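PDB 3NZP: arginine decarboxylase, which probably catalyses the decarboxylation of arginine to agmatine with the help of pyridoxal 5'-phosphate, a step in polyamine biosynthesis. Local coordinates for residues T239-L244 with R288-R293; G64-A69 with E294-V299. One frame throughout, in Å; residues are numbered along the deposited sequence.

Interaction 1: T239-L244 with R288-R293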
ATOM      1  N   THR B 239      -9.987 -18.648   2.325  1.00 36.88           N
ATOM      2  CA  THR B 239     -11.417 -18.749   2.615  1.00 41.73           C
ATOM      3  C   THR B 239     -12.026 -20.153   2.512  1.00 43.63           C
ATOM      4  O   THR B 239     -12.996 -20.468   3.204  1.00 40.30           O
ATOM      5  CB  THR B 239     -12.206 -17.832   1.681  1.00 41.99           C
ATOM      6  OG1 THR B 239     -11.883 -18.158   0.321  1.00 44.88           O
ATOM      7  CG2 THR B 239     -11.866 -16.384   1.948  1.00 41.34           C
ATOM      8  N   GLU B 240     -11.465 -20.990   1.644  1.00 46.18           N
ATOM      9  CA  GLU B 240     -11.968 -22.353   1.444  1.00 50.23           C
ATOM     10  C   GLU B 240     -11.137 -23.377   2.206  1.00 49.30           C
ATOM     11  O   GLU B 240      -9.913 -23.273   2.258  1.00 54.66           O
ATOM     12  CB  GLU B 240     -11.934 -22.707  -0.046  1.00 67.15           C
ATOM     13  CG  GLU B 240     -12.662 -21.726  -0.943  1.00 74.28           C
ATOM     14  CD  GLU B 240     -14.140 -21.667  -0.620  1.00 84.68           C
ATOM     15  OE1 GLU B 240     -14.660 -20.544  -0.422  1.00 89.09           O
ATOM     16  OE2 GLU B 240     -14.782 -22.743  -0.559  1.00 84.61           O
ATOM     17  N   ILE B 241     -11.797 -24.382   2.774  1.00 47.31           N
ATOM     18  CA  ILE B 241     -11.099 -25.419   3.538  1.00 43.63           C
ATOM     19  C   ILE B 241     -10.553 -26.538   2.656  1.00 42.23           C
ATOM     20  O   ILE B 241      -9.634 -27.257   3.039  1.00 44.05           O
ATOM     21  CB  ILE B 241     -12.025 -26.055   4.590  1.00 37.17           C
ATOM     22  CG1 ILE B 241     -11.248 -27.055   5.449  1.00 37.56           C
ATOM     23  CG2 ILE B 241     -13.173 -26.758   3.899  1.00 42.40           C
ATOM     24  CD1 ILE B 241     -10.183 -26.427   6.321  1.00 28.86           C
ATOM     25  N   HIS B 242     -11.115 -26.679   1.466  1.00 45.08           N
ATOM     26  CA  HIS B 242     -10.681 -27.728   0.554  1.00 44.30           C
ATOM     27  C   HIS B 242      -9.217 -27.625   0.156  1.00 38.11           C
ATOM     28  O   HIS B 242      -8.455 -28.588   0.263  1.00 33.99           O
ATOM     29  CB  HIS B 242     -11.548 -27.697  -0.697  1.00 49.12           C
ATOM     30  CG  HIS B 242     -11.160 -28.711  -1.722  1.00 51.90           C
ATOM     31  ND1 HIS B 242     -11.357 -30.064  -1.548  1.00 56.64           N
ATOM     32  CD2 HIS B 242     -10.574 -28.568  -2.934  1.00 51.45           C
ATOM     33  CE1 HIS B 242     -10.911 -30.710  -2.610  1.00 56.00           C
ATOM     34  NE2 HIS B 242     -10.431 -29.825  -3.466  1.00 54.76           N
ATOM     35  N   PRO B 243      -8.804 -26.451  -0.334  1.00 39.98           N
ATOM     36  CA  PRO B 243      -7.404 -26.314  -0.726  1.00 40.83           C
ATOM     37  C   PRO B 243      -6.432 -26.738   0.387  1.00 37.95           C
ATOM     38  O   PRO B 243      -5.377 -27.306   0.118  1.00 37.72           O
ATOM     39  CB  PRO B 243      -7.301 -24.832  -1.103  1.00 37.17           C
ATOM     40  CG  PRO B 243      -8.403 -24.184  -0.317  1.00 25.26           C
ATOM     41  CD  PRO B 243      -9.515 -25.165  -0.454  1.00 32.75           C
ATOM     42  N   LEU B 244      -6.793 -26.479   1.637  1.00 34.58           N
ATOM     43  CA  LEU B 244      -5.931 -26.856   2.748  1.00 38.74           C
ATOM     44  C   LEU B 244      -5.842 -28.376   2.850  1.00 41.43           C
ATOM     45  O   LEU B 244      -4.768 -28.915   3.062  1.00 41.84           O
ATOM     46  CB  LEU B 244      -6.477 -26.281   4.052  1.00 41.93           C
ATOM     47  CG  LEU B 244      -6.752 -24.776   3.961  1.00 58.68           C
ATOM     48  CD1 LEU B 244      -7.621 -24.325   5.119  1.00 61.95           C
ATOM     49  CD2 LEU B 244      -5.431 -24.009   3.936  1.00 65.46           C
ATOM     50  N   ARG B 288     -14.853 -16.873   5.701  1.00 43.28           N
ATOM     51  CA  ARG B 288     -14.342 -18.216   5.489  1.00 44.80           C
ATOM     52  C   ARG B 288     -15.492 -19.178   5.655  1.00 44.44           C
ATOM     53  O   ARG B 288     -16.384 -18.934   6.456  1.00 49.52           O
ATOM     54  CB  ARG B 288     -13.243 -18.559   6.494  1.00 41.60           C
ATOM     55  CG  ARG B 288     -13.606 -18.376   7.947  1.00 30.53           C
ATOM     56  CD  ARG B 288     -12.528 -19.033   8.799  1.00 38.07           C
ATOM     57  NE  ARG B 288     -12.422 -18.521  10.171  1.00 33.18           N
ATOM     58  CZ  ARG B 288     -13.401 -18.538  11.070  1.00 40.59           C
ATOM     59  NH1 ARG B 288     -14.591 -19.038  10.758  1.00 46.74           N
ATOM     60  NH2 ARG B 288     -13.179 -18.077  12.292  1.00 41.95           N
ATOM     61  N   ASN B 289     -15.468 -20.271   4.900  1.00 41.35           N
ATOM     62  CA  ASN B 289     -16.534 -21.261   4.973  1.00 43.82           C
ATOM     63  C   ASN B 289     -16.229 -22.369   5.945  1.00 43.99           C
ATOM     64  O   ASN B 289     -16.827 -23.430   5.898  1.00 51.57           O
ATOM     65  CB  ASN B 289     -16.777 -21.896   3.613  1.00 52.83           C
ATOM     66  CG  ASN B 289     -15.634 -22.820   3.182  1.00 68.99           C
ATOM     67  OD1 ASN B 289     -15.314 -23.811   3.851  1.00 69.91           O
ATOM     68  ND2 ASN B 289     -15.014 -22.493   2.056  1.00 74.07           N
ATOM     69  N   TYR B 290     -15.312 -22.154   6.846  1.00 40.62           N
ATOM     70  CA  TYR B 290     -14.995 -23.290   7.772  1.00 39.98           C
ATOM     71  C   TYR B 290     -14.715 -22.818   9.216  1.00 43.13           C
ATOM     72  O   TYR B 290     -14.477 -21.611   9.427  1.00 46.87           O
ATOM     73  CB  TYR B 290     -13.803 -24.115   7.281  1.00 35.99           C
ATOM     74  CG  TYR B 290     -12.536 -23.302   7.174  1.00 35.95           C
ATOM     75  CD1 TYR B 290     -11.641 -23.219   8.223  1.00 31.25           C
ATOM     76  CD2 TYR B 290     -12.231 -22.622   6.029  1.00 33.32           C
ATOM     77  CE1 TYR B 290     -10.426 -22.457   8.118  1.00 32.89           C
ATOM     78  CE2 TYR B 290     -11.055 -21.861   5.877  1.00 29.84           C
ATOM     79  CZ  TYR B 290     -10.153 -21.773   6.918  1.00 37.20           C
ATOM     80  OH  TYR B 290      -9.024 -21.037   6.764  1.00 26.23           O
ATOM     81  N   THR B 291     -14.678 -23.679  10.230  1.00 44.72           N
ATOM     82  CA  THR B 291     -14.390 -23.207  11.616  1.00 42.37           C
ATOM     83  C   THR B 291     -12.967 -23.578  12.050  1.00 37.63           C
ATOM     84  O   THR B 291     -12.315 -24.402  11.414  1.00 30.99           O
ATOM     85  CB  THR B 291     -15.371 -23.824  12.630  1.00 41.71           C
ATOM     86  OG1 THR B 291     -15.035 -25.197  12.850  1.00 47.68           O
ATOM     87  CG2 THR B 291     -16.792 -23.734  12.115  1.00 42.01           C
ATOM     88  N   LEU B 292     -12.488 -22.982  13.135  1.00 32.81           N
ATOM     89  CA  LEU B 292     -11.142 -23.294  13.599  1.00 32.60           C
ATOM     90  C   LEU B 292     -11.061 -24.785  13.922  1.00 32.91           C
ATOM     91  O   LEU B 292     -10.120 -25.471  13.512  1.00 32.86           O
ATOM     92  CB  LEU B 292     -10.794 -22.485  14.854  1.00 28.55           C
ATOM     93  CG  LEU B 292      -9.305 -22.229  15.121  1.00 33.03           C
ATOM     94  CD1 LEU B 292      -9.129 -21.831  16.576  1.00 27.84           C
ATOM     95  CD2 LEU B 292      -8.476 -23.462  14.827  1.00 33.54           C
ATOM     96  N   ARG B 293     -12.063 -25.280  14.646  1.00 33.02           N
ATOM     97  CA  ARG B 293     -12.122 -26.687  15.036  1.00 36.53           C
ATOM     98  C   ARG B 293     -12.100 -27.589  13.805  1.00 33.77           C
ATOM     99  O   ARG B 293     -11.432 -28.625  13.796  1.00 31.32           O
ATOM    100  CB  ARG B 293     -13.382 -26.951  15.880  1.00 33.87           C
ATOM    101  CG  ARG B 293     -13.473 -28.356  16.472  1.00 31.44           C
ATOM    102  CD  ARG B 293     -12.222 -28.705  17.258  1.00 50.31           C
ATOM    103  NE  ARG B 293     -12.147 -30.116  17.637  1.00 51.92           N
ATOM    104  CZ  ARG B 293     -12.672 -30.642  18.740  1.00 52.27           C
ATOM    105  NH1 ARG B 293     -12.535 -31.940  18.968  1.00 56.88           N
ATOM    106  NH2 ARG B 293     -13.322 -29.880  19.614  1.00 44.81           N
TER

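Interaction 2: G64-A69 with E294-V299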
ATOM      1  N   GLY B  64      -6.019 -24.449  22.127  1.00 41.70           N
ATOM      2  CA  GLY B  64      -7.227 -25.078  22.626  1.00 39.74           C
ATOM      3  C   GLY B  64      -7.860 -26.016  21.615  1.00 38.36           C
ATOM      4  O   GLY B  64      -8.098 -27.184  21.908  1.00 35.38           O
ATOM      5  N   ASN B  65      -8.119 -25.514  20.414  1.00 36.51           N
ATOM      6  CA  ASN B  65      -8.731 -26.334  19.386  1.00 36.63           C
ATOM      7  C   ASN B  65      -7.865 -27.480  18.901  1.00 33.13           C
ATOM      8  O   ASN B  65      -8.346 -28.595  18.738  1.00 31.78           O
ATOM      9  CB  ASN B  65      -9.122 -25.484  18.188  1.00 36.41           C
ATOM     10  CG  ASN B  65     -10.388 -24.729  18.421  1.00 37.99           C
ATOM     11  OD1 ASN B  65     -10.400 -23.740  19.142  1.00 44.73           O
ATOM     12  ND2 ASN B  65     -11.483 -25.207  17.832  1.00 40.43           N
ATOM     13  N   PHE B  66      -6.594 -27.209  18.653  1.00 33.47           N
ATOM     14  CA  PHE B  66      -5.728 -28.259  18.168  1.00 37.81           C
ATOM     15  C   PHE B  66      -5.531 -29.338  19.216  1.00 38.62           C
ATOM     16  O   PHE B  66      -5.309 -30.501  18.879  1.00 44.20           O
ATOM     17  CB  PHE B  66      -4.381 -27.690  17.688  1.00 32.11           C
ATOM     18  CG  PHE B  66      -4.344 -27.425  16.211  1.00 22.14           C
ATOM     19  CD1 PHE B  66      -4.084 -28.452  15.320  1.00 23.07           C
ATOM     20  CD2 PHE B  66      -4.644 -26.165  15.708  1.00 26.85           C
ATOM     21  CE1 PHE B  66      -4.130 -28.237  13.942  1.00 32.27           C
ATOM     22  CE2 PHE B  66      -4.694 -25.932  14.335  1.00 24.89           C
ATOM     23  CZ  PHE B  66      -4.437 -26.969  13.447  1.00 34.65           C
ATOM     24  N   ASN B  67      -5.632 -28.989  20.490  1.00 35.43           N
ATOM     25  CA  ASN B  67      -5.463 -30.026  21.489  1.00 39.99           C
ATOM     26  C   ASN B  67      -6.715 -30.887  21.547  1.00 40.60           C
ATOM     27  O   ASN B  67      -6.637 -32.115  21.549  1.00 37.59           O
ATOM     28  CB  ASN B  67      -5.135 -29.425  22.850  1.00 37.44           C
ATOM     29  CG  ASN B  67      -3.684 -29.039  22.955  1.00 46.49           C
ATOM     30  OD1 ASN B  67      -2.822 -29.670  22.324  1.00 33.32           O
ATOM     31  ND2 ASN B  67      -3.393 -28.010  23.750  1.00 49.75           N
ATOM     32  N   LYS B  68      -7.873 -30.239  21.562  1.00 41.53           N
ATOM     33  CA  LYS B  68      -9.130 -30.960  21.593  1.00 37.10           C
ATOM     34  C   LYS B  68      -9.252 -31.799  20.325  1.00 36.08           C
ATOM     35  O   LYS B  68      -9.836 -32.876  20.339  1.00 46.02           O
ATOM     36  CB  LYS B  68     -10.295 -29.974  21.727  1.00 31.72           C
ATOM     37  CG  LYS B  68     -10.201 -29.197  23.031  1.00 41.37           C
ATOM     38  CD  LYS B  68     -11.509 -28.570  23.469  1.00 40.83           C
ATOM     39  CE  LYS B  68     -11.895 -27.388  22.619  1.00 51.13           C
ATOM     40  NZ  LYS B  68     -13.128 -26.751  23.161  1.00 58.81           N
ATOM     41  N   ALA B  69      -8.681 -31.325  19.231  1.00 34.52           N
ATOM     42  CA  ALA B  69      -8.743 -32.072  17.996  1.00 32.76           C
ATOM     43  C   ALA B  69      -7.820 -33.265  18.085  1.00 38.83           C
ATOM     44  O   ALA B  69      -8.122 -34.339  17.569  1.00 47.71           O
ATOM     45  CB  ALA B  69      -8.329 -31.203  16.824  1.00 40.70           C
ATOM     46  N   GLU B 294     -12.828 -27.180  12.768  1.00 31.30           N
ATOM     47  CA  GLU B 294     -12.881 -27.938  11.525  1.00 29.90           C
ATOM     48  C   GLU B 294     -11.477 -28.009  10.927  1.00 38.50           C
ATOM     49  O   GLU B 294     -11.008 -29.069  10.499  1.00 36.32           O
ATOM     50  CB  GLU B 294     -13.840 -27.275  10.541  1.00 25.05           C
ATOM     51  CG  GLU B 294     -13.948 -28.022   9.238  1.00 37.63           C
ATOM     52  CD  GLU B 294     -15.089 -27.536   8.358  1.00 44.22           C
ATOM     53  OE1 GLU B 294     -15.320 -28.170   7.307  1.00 49.01           O
ATOM     54  OE2 GLU B 294     -15.753 -26.533   8.704  1.00 40.74           O
ATOM     55  N   TYR B 295     -10.802 -26.866  10.910  1.00 41.81           N
ATOM     56  CA  TYR B 295      -9.449 -26.791  10.390  1.00 38.82           C
ATOM     57  C   TYR B 295      -8.568 -27.743  11.199  1.00 37.65           C
ATOM     58  O   TYR B 295      -7.830 -28.552  10.636  1.00 39.25           O
ATOM     59  CB  TYR B 295      -8.953 -25.350  10.483  1.00 43.07           C
ATOM     60  CG  TYR B 295      -7.512 -25.148  10.099  1.00 41.76           C
ATOM     61  CD1 TYR B 295      -6.521 -25.084  11.070  1.00 45.80           C
ATOM     62  CD2 TYR B 295      -7.139 -25.022   8.772  1.00 34.65           C
ATOM     63  CE1 TYR B 295      -5.193 -24.898  10.724  1.00 53.10           C
ATOM     64  CE2 TYR B 295      -5.816 -24.839   8.411  1.00 39.90           C
ATOM     65  CZ  TYR B 295      -4.843 -24.779   9.392  1.00 47.86           C
ATOM     66  OH  TYR B 295      -3.512 -24.625   9.052  1.00 49.84           O
ATOM     67  N   ALA B 296      -8.660 -27.662  12.521  1.00 34.00           N
ATOM     68  CA  ALA B 296      -7.861 -28.535  13.370  1.00 38.45           C
ATOM     69  C   ALA B 296      -8.228 -30.008  13.169  1.00 37.70           C
ATOM     70  O   ALA B 296      -7.350 -30.836  12.912  1.00 39.39           O
ATOM     71  CB  ALA B 296      -8.015 -28.136  14.846  1.00 35.19           C
ATOM     72  N   ASN B 297      -9.510 -30.349  13.276  1.00 30.88           N
ATOM     73  CA  ASN B 297      -9.907 -31.740  13.092  1.00 30.43           C
ATOM     74  C   ASN B 297      -9.398 -32.266  11.756  1.00 31.62           C
ATOM     75  O   ASN B 297      -8.833 -33.358  11.684  1.00 30.38           O
ATOM     76  CB  ASN B 297     -11.427 -31.903  13.159  1.00 29.65           C
ATOM     77  CG  ASN B 297     -11.977 -31.653  14.539  1.00 29.64           C
ATOM     78  OD1 ASN B 297     -11.327 -31.946  15.539  1.00 29.24           O
ATOM     79  ND2 ASN B 297     -13.189 -31.124  14.603  1.00 35.94           N
ATOM     80  N   ASP B 298      -9.583 -31.481  10.699  1.00 27.56           N
ATOM     81  CA  ASP B 298      -9.121 -31.895   9.384  1.00 26.80           C
ATOM     82  C   ASP B 298      -7.621 -32.171   9.378  1.00 31.38           C
ATOM     83  O   ASP B 298      -7.178 -33.187   8.848  1.00 29.84           O
ATOM     84  CB  ASP B 298      -9.480 -30.846   8.339  1.00 26.39           C
ATOM     85  CG  ASP B 298     -10.948 -30.866   7.996  1.00 40.67           C
ATOM     86  OD1 ASP B 298     -11.432 -29.952   7.283  1.00 48.17           O
ATOM     87  OD2 ASP B 298     -11.628 -31.808   8.442  1.00 50.52           O
ATOM     88  N   VAL B 299      -6.832 -31.281   9.971  1.00 31.49           N
ATOM     89  CA  VAL B 299      -5.387 -31.483   9.994  1.00 31.19           C
ATOM     90  C   VAL B 299      -5.023 -32.769  10.705  1.00 34.65           C
ATOM     91  O   VAL B 299      -4.315 -33.615  10.157  1.00 41.28           O
ATOM     92  CB  VAL B 299      -4.641 -30.303  10.678  1.00 35.77           C
ATOM     93  CG1 VAL B 299      -3.149 -30.612  10.809  1.00 21.82           C
ATOM     94  CG2 VAL B 299      -4.835 -29.034   9.867  1.00 31.59           C
TER

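Interaction 1: T239-L244 with R288-R293
The backbone O of Thr239 accepts a hydrogen bond from the backbone N of Asn289 at 3.0 Å, nearly straight at the hydrogen (170°). The same oxygen also lies 3.5 Å from CA of Arg288, in a CA-H...O contact, and 3.6 Å from CE2 of Tyr290, at the edge of the ring. Tyr290 is the buried member of an otherwise rather exposed contact. With its CG between the backbone N and the carbonyl carbon (chi1 61°), its ring is directed at the turn leading into helix 242-260. There CD1 of Ile241 lies over one face, 4.1 Å from the ring centroid, in a CH-pi contact. CD of Arg288 sits over the opposite face, so aliphatic groups sandwich the ring. At the far end CD1 of Leu244 meets Tyr290 CZ at 4.0 Å. The Tyr290 hydroxyl is hydrogen-bonded to Ile238 O, just ahead of Thr239, and to Ala276 N, earlier in its own loop, which fixes the end of the ring between the two loops. The contact thus joins loops of the pyridoxal-binding barrel that run into helices 242-260 and 292-309, following strands 227-231 and 268-272, with Tyr295 of helix 292-309 packed against both Leu244 and Tyr290.

Interaction 2: G64-A69 with E294-V299
Phe66 reaches from helix 52-72 across the face of helix 292-309 and lays its ring on the methyl group of Ala296. CB of Ala296 stands almost exactly on the ring normal, 3.8 Å from the Phe66 centroid, a CH-pi contact in which the small bump of the alanine meets the middle of a flat surface. The rim of the same ring enters a hollow between two side chains one helical turn apart: CZ of Phe66 comes 3.5 Å from CE1 of Tyr295, while CE1 of Phe66 comes 3.9 Å from CB of Val299. The two aromatic planes are nearly perpendicular (83°), yet they meet rim to rim, and neither ring lies over the face of the other. Tyr295 has its CG anti to the backbone N (chi1 174°), which brings the CD1-CE1 side of its ring to the phenylalanine. One turn along from Phe66, two methyl groups meet, with CB of Ala69 3.7 Å from CB of Ala296. Such small side chains are consistent with the close approach of the short segments, 8.5 Å between axes, at a crossing angle of -41°. In the beta/alpha barrel of the pyridoxal-binding domain, both helices belong to the outer layer around the parallel strands. Helix 52-72 precedes the first barrel strand, 79-84, and helix 292-309 precedes the last, 316-319. Phe66 and Val299 both touch Ile317 on that last strand, and the Phe66 ring also stacks with Phe79. Toward the outer side, Asn297 bends its amide over Ala69, with OD1 3.3 Å from the alanine CB; this oxygen accepts a hydrogen bond from NE of Arg293.

In the fold
Interactions 1 and 2 lie on the same side of the chain's centre, with their own centres about 12 Å apart, and share helix 292-309: residues 288-293 lead into it and supply its first two residues, and 294-299 carry it on. Along the sequence, segment 64-69 comes first, then 239-244, then the two adjoining segments. Interaction 2 brings together the helices before the first and last strands, where the barrel closes, whereas interaction 1 joins the loops after strands 227-231 and 268-272; the Tyr290 and Tyr295 side chains lie about 8 and 9 Å from a bound cofactor. Tyr295 packs on Tyr290, and Arg293 on Lys68, so this helix starts near the cofactor-site loops while its next turn packs on the barrel's outer side.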